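Local coordinates for protein cystathionine beta-lyases/cystathionine gamma-synthases (Corynebacterium glutamicum, PDB 5X5H) that probably makes L,L-cystathionine from O-succinyl-L-homoserine and L-cysteine in methionine biosynthesis, using pyridoxal 5'-phosphate, at residues A[83-91]-A[107-118]. Numbering follows the deposited sequence.
Sequences MAATDILFR and YGGTYRLIDTVF. With PLP (pyridoxal-5'-phosphate), chain B.
In the PLP-binding domain, of the aminotransferase-like fold, helix segments 83-91 and 108-118 cross at -38°, running roughly in the same direction, and their N-terminal ends, at Met83 and Tyr107, hold the cofactor. Met83 N donates a hydrogen bond to phosphate oxygen O3P of PLP (2.8 Å). The Tyr107 ring lies over the pyridine ring, with PLP C4 above its centre. Tyr107 OH is hydrogen-bonded to Arg54 of the second subunit. Met83 makes a Met-aromatic contact: SD lies in the plane of the Tyr107 ring, at its edge, 3.8 Å from Tyr107 CE2. The Met83 chain bends at chi2 and again at chi3, which carries CE to within 3.7 Å of Leu113 CD2. Leu113 is a knob among Met83, Thr86, Asp87 and Phe90. One water donates to both Thr86 OG1 and Thr110 OG1, joining the helices; Thr86 OG1 is also hydrogen-bonded to Gly82 O. Farther along, Phe90 is a knob among Thr110, Leu113, Ile114 and Phe118. Its ring turns an edge to the face of Phe118, a T-shaped pair with planes at 86°. Asp87 OD2 makes a salt bridge to Arg91 NH1 of its own helix, and OD1 one to Arg91 NH2 of the second subunit. Asp87 OD1 also lies at the Phe118 ring edge, 3.3 Å from Phe118 CE1.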
loop_
_atom_site.group_PDB
_atom_site.type_symbol
_atom_site.label_atom_id
_atom_site.label_comp_id
_atom_site.label_asym_id
_atom_site.label_seq_id
_atom_site.Cartn_x
_atom_site.Cartn_y
_atom_site.Cartn_z
ATOM N N MET A 83 -9.048 18.700 -9.355
ATOM C CA MET A 83 -10.099 18.898 -10.308
ATOM C C MET A 83 -11.413 18.395 -9.900
ATOM O O MET A 83 -12.463 19.018 -10.106
ATOM C CB MET A 83 -9.739 18.293 -11.647
ATOM C CG MET A 83 -8.666 19.049 -12.426
ATOM S SD MET A 83 -8.933 20.834 -12.648
ATOM C CE MET A 83 -10.664 20.863 -13.052
ATOM N N ALA A 84 -11.476 17.220 -9.266
ATOM C CA ALA A 84 -12.797 16.695 -8.866
ATOM C C ALA A 84 -13.374 17.493 -7.755
ATOM O O ALA A 84 -14.610 17.711 -7.661
ATOM C CB ALA A 84 -12.673 15.250 -8.364
ATOM N N ALA A 85 -12.531 17.991 -6.834
ATOM C CA ALA A 85 -12.966 18.880 -5.747
ATOM C C ALA A 85 -13.562 20.165 -6.353
ATOM O O ALA A 85 -14.557 20.707 -5.883
ATOM C CB ALA A 85 -11.781 19.180 -4.836
ATOM N N THR A 86 -12.889 20.696 -7.392
ATOM C CA THR A 86 -13.352 21.943 -8.077
ATOM C C THR A 86 -14.713 21.640 -8.701
ATOM O O THR A 86 -15.655 22.447 -8.558
ATOM C CB THR A 86 -12.335 22.360 -9.140
ATOM O OG1 THR A 86 -11.063 22.682 -8.501
ATOM C CG2 THR A 86 -12.770 23.587 -9.930
ATOM N N ASP A 87 -14.857 20.542 -9.396
ATOM C CA ASP A 87 -16.109 20.199 -10.023
ATOM C C ASP A 87 -17.249 20.095 -9.037
ATOM O O ASP A 87 -18.349 20.624 -9.248
ATOM C CB ASP A 87 -15.905 18.891 -10.759
ATOM C CG ASP A 87 -17.144 18.408 -11.438
ATOM O OD1 ASP A 87 -17.558 19.083 -12.437
ATOM O OD2 ASP A 87 -17.740 17.308 -11.105
ATOM N N ILE A 88 -17.017 19.444 -7.921
ATOM C CA ILE A 88 -18.042 19.335 -6.866
ATOM C C ILE A 88 -18.377 20.695 -6.325
ATOM O O ILE A 88 -19.593 21.001 -6.168
ATOM C CB ILE A 88 -17.547 18.424 -5.711
ATOM C CG1 ILE A 88 -17.419 16.962 -6.149
ATOM C CG2 ILE A 88 -18.519 18.512 -4.533
ATOM C CD1 ILE A 88 -18.659 16.318 -6.704
ATOM N N LEU A 89 -17.407 21.566 -6.037
ATOM C CA LEU A 89 -17.733 22.863 -5.486
ATOM C C LEU A 89 -18.523 23.656 -6.506
ATOM O O LEU A 89 -19.545 24.324 -6.177
ATOM C CB LEU A 89 -16.441 23.593 -5.016
ATOM C CG LEU A 89 -16.333 24.641 -3.983
ATOM C CD1 LEU A 89 -17.250 24.453 -2.818
ATOM C CD2 LEU A 89 -14.845 24.833 -3.776
ATOM N N PHE A 90 -18.208 23.594 -7.784
ATOM C CA PHE A 90 -18.924 24.246 -8.843
ATOM C C PHE A 90 -20.398 23.783 -8.818
ATOM O O PHE A 90 -21.357 24.569 -9.013
ATOM C CB PHE A 90 -18.392 24.042 -10.264
ATOM C CG PHE A 90 -17.139 24.781 -10.634
ATOM C CD1 PHE A 90 -16.510 25.715 -9.848
ATOM C CD2 PHE A 90 -16.538 24.432 -11.800
ATOM C CE1 PHE A 90 -15.302 26.351 -10.274
ATOM C CE2 PHE A 90 -15.369 25.064 -12.222
ATOM C CZ PHE A 90 -14.811 26.012 -11.462
ATOM N N ARG A 91 -20.634 22.469 -8.694
ATOM C CA ARG A 91 -21.969 21.898 -8.771
ATOM C C ARG A 91 -22.776 22.249 -7.597
ATOM O O ARG A 91 -24.012 22.182 -7.740
ATOM C CB ARG A 91 -21.845 20.366 -9.030
ATOM C CG ARG A 91 -21.315 20.145 -10.425
ATOM C CD ARG A 91 -20.779 18.728 -10.497
ATOM N NE ARG A 91 -21.873 17.861 -10.816
ATOM C CZ ARG A 91 -21.784 16.550 -10.971
ATOM N NH1 ARG A 91 -20.628 15.962 -10.820
ATOM N NH2 ARG A 91 -22.825 15.907 -11.442
ATOM N N TYR A 107 -5.035 27.924 -13.469
ATOM C CA TYR A 107 -4.734 26.652 -13.869
ATOM C C TYR A 107 -5.675 26.354 -15.093
ATOM O O TYR A 107 -6.924 26.554 -15.095
ATOM C CB TYR A 107 -4.915 25.609 -12.679
ATOM C CG TYR A 107 -4.677 24.282 -13.111
ATOM C CD1 TYR A 107 -3.461 23.875 -13.750
ATOM C CD2 TYR A 107 -5.612 23.254 -12.976
ATOM C CE1 TYR A 107 -3.208 22.599 -14.267
ATOM C CE2 TYR A 107 -5.366 22.029 -13.436
ATOM C CZ TYR A 107 -4.182 21.594 -14.064
ATOM O OH TYR A 107 -3.988 20.335 -14.623
ATOM N N GLY A 108 -4.984 25.868 -16.096
ATOM C CA GLY A 108 -5.643 25.561 -17.392
ATOM C C GLY A 108 -6.781 24.551 -17.188
ATOM O O GLY A 108 -7.822 24.665 -17.833
ATOM N N GLY A 109 -6.622 23.630 -16.217
ATOM C CA GLY A 109 -7.687 22.695 -15.976
ATOM C C GLY A 109 -8.990 23.319 -15.395
ATOM O O GLY A 109 -10.066 22.919 -15.756
ATOM N N THR A 110 -8.881 24.314 -14.534
ATOM C CA THR A 110 -9.977 25.057 -14.016
ATOM C C THR A 110 -10.783 25.768 -15.163
ATOM O O THR A 110 -12.008 25.713 -15.267
ATOM C CB THR A 110 -9.603 26.057 -12.930
ATOM O OG1 THR A 110 -8.818 25.362 -11.940
ATOM C CG2 THR A 110 -10.785 26.690 -12.359
ATOM N N TYR A 111 -9.974 26.445 -15.960
ATOM C CA TYR A 111 -10.528 27.125 -17.110
ATOM C C TYR A 111 -11.238 26.172 -18.109
ATOM O O TYR A 111 -12.373 26.450 -18.493
ATOM C CB TYR A 111 -9.365 27.878 -17.892
ATOM C CG TYR A 111 -9.891 28.444 -19.264
ATOM C CD1 TYR A 111 -10.741 29.498 -19.244
ATOM C CD2 TYR A 111 -9.604 27.790 -20.429
ATOM C CE1 TYR A 111 -11.315 29.953 -20.473
ATOM C CE2 TYR A 111 -10.157 28.241 -21.620
ATOM C CZ TYR A 111 -10.943 29.311 -21.596
ATOM O OH TYR A 111 -11.529 29.705 -22.865
ATOM N N ARG A 112 -10.640 25.045 -18.400
ATOM C CA ARG A 112 -11.181 24.048 -19.301
ATOM C C ARG A 112 -12.477 23.532 -18.736
ATOM O O ARG A 112 -13.468 23.368 -19.436
ATOM C CB ARG A 112 -10.211 22.936 -19.608
ATOM C CG ARG A 112 -10.757 21.794 -20.480
ATOM C CD ARG A 112 -9.692 20.766 -20.772
ATOM N NE ARG A 112 -8.878 20.599 -19.536
ATOM C CZ ARG A 112 -8.400 19.466 -19.016
ATOM N NH1 ARG A 112 -8.616 18.266 -19.574
ATOM N NH2 ARG A 112 -7.692 19.529 -17.898
ATOM N N LEU A 113 -12.510 23.286 -17.446
ATOM C CA LEU A 113 -13.766 22.808 -16.863
ATOM C C LEU A 113 -14.885 23.790 -17.013
ATOM O O LEU A 113 -15.991 23.405 -17.386
ATOM C CB LEU A 113 -13.533 22.500 -15.352
ATOM C CG LEU A 113 -14.701 21.839 -14.558
ATOM C CD1 LEU A 113 -15.160 20.550 -15.134
ATOM C CD2 LEU A 113 -14.287 21.671 -13.083
ATOM N N ILE A 114 -14.638 25.052 -16.716
ATOM C CA ILE A 114 -15.679 26.080 -16.903
ATOM C C ILE A 114 -16.107 26.205 -18.382
ATOM O O ILE A 114 -17.278 26.174 -18.700
ATOM C CB ILE A 114 -15.173 27.403 -16.383
ATOM C CG1 ILE A 114 -14.962 27.300 -14.851
ATOM C CG2 ILE A 114 -16.196 28.483 -16.840
ATOM C CD1 ILE A 114 -14.150 28.434 -14.274
ATOM N N ASP A 115 -15.084 26.359 -19.199
ATOM C CA ASP A 115 -15.327 26.811 -20.560
ATOM C C ASP A 115 -15.830 25.665 -21.443
ATOM O O ASP A 115 -16.655 25.936 -22.331
ATOM C CB ASP A 115 -14.090 27.373 -21.160
ATOM C CG ASP A 115 -14.331 27.829 -22.646
ATOM O OD1 ASP A 115 -15.028 28.836 -22.818
ATOM O OD2 ASP A 115 -13.845 27.163 -23.561
ATOM N N THR A 116 -15.370 24.424 -21.280
ATOM C CA THR A 116 -15.869 23.297 -22.063
ATOM C C THR A 116 -17.080 22.653 -21.458
ATOM O O THR A 116 -18.075 22.384 -22.140
ATOM C CB THR A 116 -14.714 22.269 -22.319
ATOM O OG1 THR A 116 -13.696 22.831 -23.153
ATOM C CG2 THR A 116 -15.273 21.012 -22.992
ATOM N N VAL A 117 -17.061 22.379 -20.170
ATOM C CA VAL A 117 -18.130 21.646 -19.552
ATOM C C VAL A 117 -19.237 22.510 -19.006
ATOM O O VAL A 117 -20.412 22.356 -19.394
ATOM C CB VAL A 117 -17.544 20.665 -18.420
ATOM C CG1 VAL A 117 -18.656 19.897 -17.701
ATOM C CG2 VAL A 117 -16.517 19.729 -19.057
ATOM N N PHE A 118 -18.971 23.431 -18.075
ATOM C CA PHE A 118 -20.044 24.108 -17.417
ATOM C C PHE A 118 -20.851 25.037 -18.366
ATOM O O PHE A 118 -22.057 25.202 -18.172
ATOM C CB PHE A 118 -19.631 24.780 -16.112
ATOM C CG PHE A 118 -19.525 23.806 -14.975
ATOM C CD1 PHE A 118 -18.474 22.931 -14.938
ATOM C CD2 PHE A 118 -20.588 23.623 -14.145
ATOM C CE1 PHE A 118 -18.386 21.949 -13.949
ATOM C CE2 PHE A 118 -20.521 22.685 -13.111
ATOM C CZ PHE A 118 -19.463 21.802 -13.079
HETATM N N1 PLP B . -5.315 24.177 -8.949
HETATM C C2 PLP B . -4.039 24.455 -9.098
HETATM C C2A PLP B . -3.593 25.819 -8.691
HETATM C C3 PLP B . -3.167 23.475 -9.437
HETATM O O3 PLP B . -1.816 23.699 -9.576
HETATM C C4 PLP B . -3.601 22.169 -9.722
HETATM C C4A PLP B . -2.628 21.132 -10.110
HETATM C C5 PLP B . -4.994 21.920 -9.724
HETATM C C6 PLP B . -5.797 22.968 -9.311
HETATM C C5A PLP B . -5.623 20.589 -10.134
HETATM O O4P PLP B . -5.379 19.548 -9.128
HETATM P P PLP B . -5.243 18.031 -9.566
HETATM O O1P PLP B . -4.097 17.944 -10.555
HETATM O O2P PLP B . -5.000 17.408 -8.205
HETATM O O3P PLP B . -6.583 17.591 -10.159
HETATM O O HOH W 1 -9.189 23.085 -10.464
#